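Local coordinates for beta-galactosidase (Trichoderma reesei, PDB 3OGS), which probably hydrolyses terminal non-reducing beta-D-galactose residues of beta-D-galactosides, as a glycoside hydrolase of family 35, at residues E46-R51 with S74-W79; L276-G281 with N320-F325. One frame throughout, in Å; residues are numbered along the deposited sequence.

Contact 1: residues E46-R51 with S74-W79; sequences EVHPFR and SFYVDW. With IPT (1-methylethyl 1-thio-beta-D-galactopyranoside), chain E.
At the C-terminal ends of two neighbouring parallel strands of the TIM barrel, beside the galactose pocket, Glu46 pairs with Ser74; the first chain then leaves its strand, while the second continues to Tyr76. Val47 N donates to Ser74 O at 3.0 Å. With CG anti to the backbone N (chi1 -170°) and a bend at chi2 (91°), Glu46 swings its carboxylate back toward Ser74, whose hydroxyl gives its hydrogen to Glu46 OE1 at 2.6 Å from above the carboxylate plane. The other oxygen, OE2, uses its anti lone pair to accept from His48 NE2 at 2.8 Å, in the imidazole plane, and forms a salt bridge with Arg114. Glu46 OE2 also hangs over one face of the Tyr76 ring, toward its rim, 3.9 Å from CD2. The imidazole lies alongside Tyr76, planes 42° apart, while its ND1 accepts from Arg51 NH1 at 3.0 Å. Asp78 CB sits over the centre of the Phe50 ring, 3.9 Å from the centroid, and His48 CB lies over the rim of the opposite face. Tyr76 OH, held by Asn179, accepts from O3 of the thiogalactoside at 2.8 Å. Replacing Glu46 with an alanine would probably leave Ser74 OG and His48 NE2 without their acceptor and Arg114 with one carboxylate fewer. This buried second shell backs the sugar-binding tyrosine, and the carboxylate and the Arg51 donor would both be expected to favour a proton on His48 NE2.

Contact 2: residues L276-G281 with N320-F325; sequences LVEFQG and NIYMTF. With IPT (1-methylethyl 1-thio-beta-D-galactopyranoside), chain E.
Phe279 pairs with Ile321 and Gln280 with Tyr322 in parallel, after the first chain turns a corner at Val277 and Glu278. Asn320 N donates to Leu276 O and Phe279 N to Asn320 O; one step on, Tyr322 N reaches Phe279 O at 3.1 Å, and Gly281 N approaches Tyr322 O from above the carbonyl plane at 2.9 Å. Gly281 fits tightly here, its CA 3.7 Å from Ile321 CG2, where a beta carbon would clash with that methyl and with Met323 O. At the corner, the Asn320 side chain adds a bond to those of its own backbone: CG stands anti to the main-chain N (chi1 177°), bringing ND2 to Val277 O at 3.0 Å with the acceptor nearly in the amide plane. Its OD1 is held by Ser44. Glu278, a galactose-binding residue of the active-site pocket, lies alongside Tyr322, its OE1 4.0 Å from CD2 over one face of the ring and the carboxylate and ring planes 27° apart. After the cis peptide between Tyr322 and Met323, Met323 SD lies over the rim of the opposite face. Glu278 OE2 accepts from O2 of the thiogalactoside at 2.8 Å and OE1 stands 3.2 Å from its C1; Arg114 and Asn215 also hold OE2, and Tyr240 holds OE1. Tyr322 CE1 comes within 3.5 Å of the ligand's O6, while its hydroxyl bonds to Tyr342. Strand 236-239 continues the barrel sheet beyond 275-280 and strand 38-46 beyond 318-322, while helix 301-313 packs against Leu276, Phe279, Gln280 and Ile321.

Both contacts are buried in the same barrel sheet, their centres about 13 Å apart, and both reach the thiogalactoside. Strand 318-322 pairs with 38-46 as well as with 275-280, so the two contacts adjoin: Glu46 N bonds to Ile321 O, and Glu46 OE1 receives Asn320 ND2 at 3.0 Å, the same amide nitrogen that serves contact 2. Contact 1 has a single beta bridge and depends largely on polar and aromatic side chains at the strand ends and in the loops that follow; contact 2 is mainly main-chain pairing. Each accepts one hydrogen bond from the sugar, and Arg114 forms salt bridges with the glutamates of both contacts.

Contact 1: residues E46-R51 with S74-W79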
loop_
_atom_site.group_PDB
_atom_site.type_symbol
_atom_site.label_atom_id
_atom_site.label_comp_id
_atom_site.label_asym_id
_atom_site.label_seq_id
_atom_site.Cartn_x
_atom_site.Cartn_y
_atom_site.Cartn_z
ATOM N N GLU A 46 0.291 4.737 -4.696
ATOM C CA GLU A 46 -0.546 3.514 -4.820
ATOM C C GLU A 46 -1.420 3.242 -3.576
ATOM O O GLU A 46 -0.870 3.248 -2.472
ATOM C CB GLU A 46 0.371 2.271 -5.084
ATOM C CG GLU A 46 -0.446 0.978 -5.484
ATOM C CD GLU A 46 -0.670 0.769 -7.021
ATOM O OE1 GLU A 46 -0.211 1.595 -7.917
ATOM O OE2 GLU A 46 -1.290 -0.286 -7.343
ATOM N N VAL A 47 -2.744 3.014 -3.735
ATOM C CA VAL A 47 -3.705 2.656 -2.646
ATOM C C VAL A 47 -4.632 1.531 -3.211
ATOM O O VAL A 47 -5.106 1.618 -4.381
ATOM C CB VAL A 47 -4.615 3.859 -2.232
ATOM C CG1 VAL A 47 -5.759 3.467 -1.242
ATOM C CG2 VAL A 47 -3.780 5.127 -1.729
ATOM N N HIS A 48 -4.909 0.475 -2.443
ATOM C CA HIS A 48 -5.723 -0.621 -2.933
ATOM C C HIS A 48 -7.086 -0.652 -2.180
ATOM O O HIS A 48 -7.098 -1.056 -0.977
ATOM C CB HIS A 48 -4.977 -2.040 -2.852
ATOM C CG HIS A 48 -3.708 -2.118 -3.679
ATOM N ND1 HIS A 48 -2.721 -3.065 -3.470
ATOM C CD2 HIS A 48 -3.297 -1.394 -4.757
ATOM C CE1 HIS A 48 -1.732 -2.901 -4.338
ATOM N NE2 HIS A 48 -2.054 -1.885 -5.141
ATOM N N PRO A 49 -8.219 -0.283 -2.860
ATOM C CA PRO A 49 -9.511 -0.172 -2.108
ATOM C C PRO A 49 -9.929 -1.416 -1.358
ATOM O O PRO A 49 -10.479 -1.334 -0.222
ATOM C CB PRO A 49 -10.565 0.233 -3.143
ATOM C CG PRO A 49 -10.000 0.005 -4.527
ATOM C CD PRO A 49 -8.366 -0.025 -4.314
ATOM N N PHE A 50 -9.646 -2.588 -1.937
ATOM C CA PHE A 50 -10.009 -3.867 -1.272
ATOM C C PHE A 50 -9.251 -4.176 0.044
ATOM O O PHE A 50 -9.622 -5.101 0.788
ATOM C CB PHE A 50 -9.933 -5.064 -2.310
ATOM C CG PHE A 50 -8.545 -5.215 -2.978
ATOM C CD1 PHE A 50 -7.510 -5.901 -2.322
ATOM C CD2 PHE A 50 -8.282 -4.653 -4.247
ATOM C CE1 PHE A 50 -6.184 -6.014 -2.920
ATOM C CE2 PHE A 50 -6.963 -4.795 -4.853
ATOM C CZ PHE A 50 -5.939 -5.448 -4.159
ATOM N N ARG A 51 -8.125 -3.484 0.303
ATOM C CA ARG A 51 -7.354 -3.667 1.553
ATOM C C ARG A 51 -7.769 -2.668 2.690
ATOM O O ARG A 51 -7.167 -2.679 3.766
ATOM C CB ARG A 51 -5.785 -3.579 1.201
ATOM C CG ARG A 51 -5.206 -4.854 0.444
ATOM C CD ARG A 51 -3.730 -4.672 -0.019
ATOM N NE ARG A 51 -3.017 -5.961 -0.081
ATOM C CZ ARG A 51 -2.261 -6.409 -1.094
ATOM N NH1 ARG A 51 -2.143 -5.744 -2.286
ATOM N NH2 ARG A 51 -1.615 -7.582 -0.916
ATOM N N SER A 74 -3.010 5.594 -7.814
ATOM C CA SER A 74 -3.053 4.381 -8.714
ATOM C C SER A 74 -3.650 3.280 -7.903
ATOM O O SER A 74 -3.321 3.213 -6.683
ATOM C CB SER A 74 -1.587 4.056 -9.098
ATOM O OG SER A 74 -1.563 2.825 -9.825
ATOM N N PHE A 75 -4.523 2.404 -8.497
ATOM C CA PHE A 75 -5.208 1.348 -7.726
ATOM C C PHE A 75 -5.383 0.050 -8.561
ATOM O O PHE A 75 -5.706 0.135 -9.780
ATOM C CB PHE A 75 -6.623 1.793 -7.129
ATOM C CG PHE A 75 -7.736 2.027 -8.155
ATOM C CD1 PHE A 75 -7.861 3.225 -8.919
ATOM C CD2 PHE A 75 -8.676 0.964 -8.423
ATOM C CE1 PHE A 75 -8.951 3.395 -9.857
ATOM C CE2 PHE A 75 -9.762 1.112 -9.340
ATOM C CZ PHE A 75 -9.849 2.308 -10.133
ATOM N N TYR A 76 -5.217 -1.109 -7.900
ATOM C CA TYR A 76 -5.651 -2.437 -8.457
ATOM C C TYR A 76 -7.156 -2.720 -8.142
ATOM O O TYR A 76 -7.686 -2.196 -7.107
ATOM C CB TYR A 76 -4.796 -3.648 -7.912
ATOM C CG TYR A 76 -3.363 -3.764 -8.512
ATOM C CD1 TYR A 76 -3.139 -3.714 -9.939
ATOM C CD2 TYR A 76 -2.275 -3.999 -7.684
ATOM C CE1 TYR A 76 -1.768 -3.908 -10.474
ATOM C CE2 TYR A 76 -0.948 -4.208 -8.186
ATOM C CZ TYR A 76 -0.712 -4.132 -9.588
ATOM O OH TYR A 76 0.609 -4.321 -10.041
ATOM N N VAL A 77 -7.737 -3.660 -8.917
ATOM C CA VAL A 77 -8.992 -4.324 -8.541
ATOM C C VAL A 77 -8.678 -5.846 -8.501
ATOM O O VAL A 77 -7.971 -6.363 -9.427
ATOM C CB VAL A 77 -10.130 -4.002 -9.578
ATOM C CG1 VAL A 77 -11.459 -4.713 -9.166
ATOM C CG2 VAL A 77 -10.391 -2.424 -9.752
ATOM N N ASP A 78 -9.163 -6.542 -7.463
ATOM C CA ASP A 78 -8.935 -8.005 -7.263
ATOM C C ASP A 78 -10.168 -8.806 -7.804
ATOM O O ASP A 78 -11.254 -8.838 -7.134
ATOM C CB ASP A 78 -8.644 -8.259 -5.743
ATOM C CG ASP A 78 -8.130 -9.645 -5.442
ATOM O OD1 ASP A 78 -8.190 -10.572 -6.333
ATOM O OD2 ASP A 78 -7.730 -9.868 -4.230
ATOM N N TRP A 79 -10.029 -9.415 -9.012
ATOM C CA TRP A 79 -11.026 -10.326 -9.646
ATOM C C TRP A 79 -11.573 -11.433 -8.707
ATOM O O TRP A 79 -12.842 -11.632 -8.605
ATOM C CB TRP A 79 -10.448 -10.902 -11.002
ATOM C CG TRP A 79 -11.271 -11.903 -11.801
ATOM C CD1 TRP A 79 -12.703 -12.151 -11.732
ATOM C CD2 TRP A 79 -10.782 -12.721 -12.888
ATOM N NE1 TRP A 79 -13.030 -13.111 -12.683
ATOM C CE2 TRP A 79 -11.867 -13.518 -13.339
ATOM C CE3 TRP A 79 -9.474 -12.972 -13.413
ATOM C CZ2 TRP A 79 -11.733 -14.440 -14.421
ATOM C CZ3 TRP A 79 -9.338 -13.937 -14.507
ATOM C CH2 TRP A 79 -10.458 -14.659 -14.960
HETATM C C1 IPT E . 5.793 -5.774 -9.340
HETATM C C2 IPT E . 4.302 -6.161 -9.536
HETATM O O2 IPT E . 3.779 -5.435 -10.689
HETATM C C3 IPT E . 3.436 -5.691 -8.360
HETATM O O3 IPT E . 2.081 -6.165 -8.503
HETATM C C4 IPT E . 3.988 -6.156 -6.974
HETATM O O4 IPT E . 3.917 -7.623 -6.999
HETATM C C5 IPT E . 5.495 -5.657 -6.855
HETATM O O5 IPT E . 6.184 -6.183 -8.026
HETATM C C6 IPT E . 6.196 -6.105 -5.543
HETATM O O6 IPT E . 5.538 -5.610 -4.347
HETATM S S1 IPT E . 6.754 -6.696 -10.551
HETATM C "C1'" IPT E . 8.304 -5.895 -10.117
HETATM C "C2'" IPT E . 9.397 -6.706 -9.382
HETATM C "C3'" IPT E . 8.911 -5.252 -11.337
#

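Contact 2: residues L276-G281 with N320-F325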
loop_
_atom_site.group_PDB
_atom_site.type_symbol
_atom_site.label_atom_id
_atom_site.label_comp_id
_atom_site.label_asym_id
_atom_site.label_seq_id
_atom_site.Cartn_x
_atom_site.Cartn_y
_atom_site.Cartn_z
ATOM N N LEU A 276 7.582 6.032 -14.902
ATOM C CA LEU A 276 7.860 4.946 -13.900
ATOM C C LEU A 276 6.501 4.693 -13.219
ATOM O O LEU A 276 6.109 5.393 -12.286
ATOM C CB LEU A 276 8.937 5.340 -12.862
ATOM C CG LEU A 276 10.334 5.587 -13.472
ATOM C CD1 LEU A 276 11.407 6.236 -12.465
ATOM C CD2 LEU A 276 11.040 4.234 -14.028
ATOM N N VAL A 277 5.863 3.624 -13.679
ATOM C CA VAL A 277 4.513 3.238 -13.304
ATOM C C VAL A 277 4.521 2.568 -11.962
ATOM O O VAL A 277 3.514 2.639 -11.255
ATOM C CB VAL A 277 3.829 2.383 -14.455
ATOM C CG1 VAL A 277 2.364 1.806 -14.027
ATOM C CG2 VAL A 277 3.588 3.300 -15.691
ATOM N N GLU A 278 5.655 1.978 -11.560
ATOM C CA GLU A 278 5.812 1.445 -10.151
ATOM C C GLU A 278 7.257 1.688 -9.794
ATOM O O GLU A 278 8.177 1.109 -10.439
ATOM C CB GLU A 278 5.614 -0.047 -10.033
ATOM C CG GLU A 278 4.203 -0.557 -10.191
ATOM C CD GLU A 278 4.128 -2.094 -10.118
ATOM O OE1 GLU A 278 4.895 -2.740 -9.374
ATOM O OE2 GLU A 278 3.243 -2.692 -10.774
ATOM N N PHE A 279 7.491 2.563 -8.813
ATOM C CA PHE A 279 8.885 2.746 -8.297
ATOM C C PHE A 279 8.859 2.514 -6.740
ATOM O O PHE A 279 7.937 2.928 -6.009
ATOM C CB PHE A 279 9.457 4.124 -8.602
ATOM C CG PHE A 279 10.978 4.187 -8.297
ATOM C CD1 PHE A 279 11.887 3.653 -9.259
ATOM C CD2 PHE A 279 11.430 4.684 -7.057
ATOM C CE1 PHE A 279 13.289 3.681 -8.986
ATOM C CE2 PHE A 279 12.800 4.712 -6.742
ATOM C CZ PHE A 279 13.707 4.205 -7.695
ATOM N N GLN A 280 9.934 1.914 -6.260
ATOM C CA GLN A 280 10.033 1.394 -4.845
ATOM C C GLN A 280 9.656 2.483 -3.764
ATOM O O GLN A 280 10.273 3.565 -3.667
ATOM C CB GLN A 280 11.511 0.869 -4.672
ATOM C CG GLN A 280 11.694 0.186 -3.291
ATOM C CD GLN A 280 12.780 -0.923 -3.321
ATOM O OE1 GLN A 280 13.753 -0.852 -4.116
ATOM N NE2 GLN A 280 12.625 -1.944 -2.460
ATOM N N GLY A 281 8.595 2.197 -2.985
ATOM C CA GLY A 281 8.162 2.968 -1.780
ATOM C C GLY A 281 8.239 2.136 -0.484
ATOM O O GLY A 281 7.828 2.650 0.562
ATOM N N ASN A 320 4.864 7.026 -10.068
ATOM C CA ASN A 320 3.955 6.476 -9.057
ATOM C C ASN A 320 4.742 5.663 -8.024
ATOM O O ASN A 320 5.628 4.803 -8.426
ATOM C CB ASN A 320 2.944 5.543 -9.734
ATOM C CG ASN A 320 2.012 4.889 -8.729
ATOM O OD1 ASN A 320 1.268 5.572 -7.944
ATOM N ND2 ASN A 320 1.973 3.525 -8.785
ATOM N N ILE A 321 4.460 5.926 -6.741
ATOM C CA ILE A 321 5.175 5.324 -5.571
ATOM C C ILE A 321 4.391 4.076 -5.057
ATOM O O ILE A 321 3.230 4.193 -4.546
ATOM C CB ILE A 321 5.448 6.414 -4.426
ATOM C CG1 ILE A 321 6.245 7.645 -4.929
ATOM C CG2 ILE A 321 6.123 5.683 -3.126
ATOM C CD1 ILE A 321 7.645 7.204 -5.595
ATOM N N TYR A 322 4.976 2.851 -5.267
ATOM C CA TYR A 322 4.319 1.556 -4.884
ATOM C C TYR A 322 4.975 0.996 -3.581
ATOM O O TYR A 322 6.213 0.724 -3.659
ATOM C CB TYR A 322 4.429 0.497 -6.023
ATOM C CG TYR A 322 3.664 -0.806 -5.773
ATOM C CD1 TYR A 322 4.041 -1.687 -4.745
ATOM C CD2 TYR A 322 2.498 -1.132 -6.542
ATOM C CE1 TYR A 322 3.277 -2.877 -4.428
ATOM C CE2 TYR A 322 1.743 -2.334 -6.249
ATOM C CZ TYR A 322 2.124 -3.197 -5.159
ATOM O OH TYR A 322 1.356 -4.349 -4.862
ATOM N N MET A 323 4.335 0.905 -2.399
ATOM C CA MET A 323 2.935 1.398 -1.969
ATOM C C MET A 323 3.115 2.838 -1.335
ATOM O O MET A 323 4.234 3.181 -0.888
ATOM C CB MET A 323 2.489 0.497 -0.835
ATOM C CG MET A 323 2.145 -1.000 -1.390
ATOM S SD MET A 323 0.903 -1.003 -2.782
ATOM C CE MET A 323 -0.775 -0.563 -2.051
ATOM N N THR A 324 2.056 3.666 -1.304
ATOM C CA THR A 324 2.015 4.900 -0.469
ATOM C C THR A 324 1.180 4.613 0.799
ATOM O O THR A 324 1.554 5.084 1.897
ATOM C CB THR A 324 1.485 6.081 -1.302
ATOM O OG1 THR A 324 2.452 6.304 -2.412
ATOM C CG2 THR A 324 1.335 7.393 -0.499
ATOM N N PHE A 325 0.016 3.917 0.673
ATOM C CA PHE A 325 -0.654 3.383 1.834
ATOM C C PHE A 325 -0.961 1.905 1.481
ATOM O O PHE A 325 -1.622 1.634 0.484
ATOM C CB PHE A 325 -2.017 4.134 2.095
ATOM C CG PHE A 325 -2.924 3.391 3.063
ATOM C CD1 PHE A 325 -2.601 3.309 4.449
ATOM C CD2 PHE A 325 -4.099 2.737 2.583
ATOM C CE1 PHE A 325 -3.481 2.545 5.362
ATOM C CE2 PHE A 325 -4.979 2.014 3.440
ATOM C CZ PHE A 325 -4.692 1.908 4.850
HETATM C C1 IPT E . 5.793 -5.774 -9.340
HETATM C C2 IPT E . 4.302 -6.161 -9.536
HETATM O O2 IPT E . 3.779 -5.435 -10.689
HETATM C C3 IPT E . 3.436 -5.691 -8.360
HETATM O O3 IPT E . 2.081 -6.165 -8.503
HETATM C C4 IPT E . 3.988 -6.156 -6.974
HETATM O O4 IPT E . 3.917 -7.623 -6.999
HETATM C C5 IPT E . 5.495 -5.657 -6.855
HETATM O O5 IPT E . 6.184 -6.183 -8.026
HETATM C C6 IPT E . 6.196 -6.105 -5.543
HETATM O O6 IPT E . 5.538 -5.610 -4.347
HETATM S S1 IPT E . 6.754 -6.696 -10.551
HETATM C "C1'" IPT E . 8.304 -5.895 -10.117
HETATM C "C2'" IPT E . 9.397 -6.706 -9.382
HETATM C "C3'" IPT E . 8.911 -5.252 -11.337
#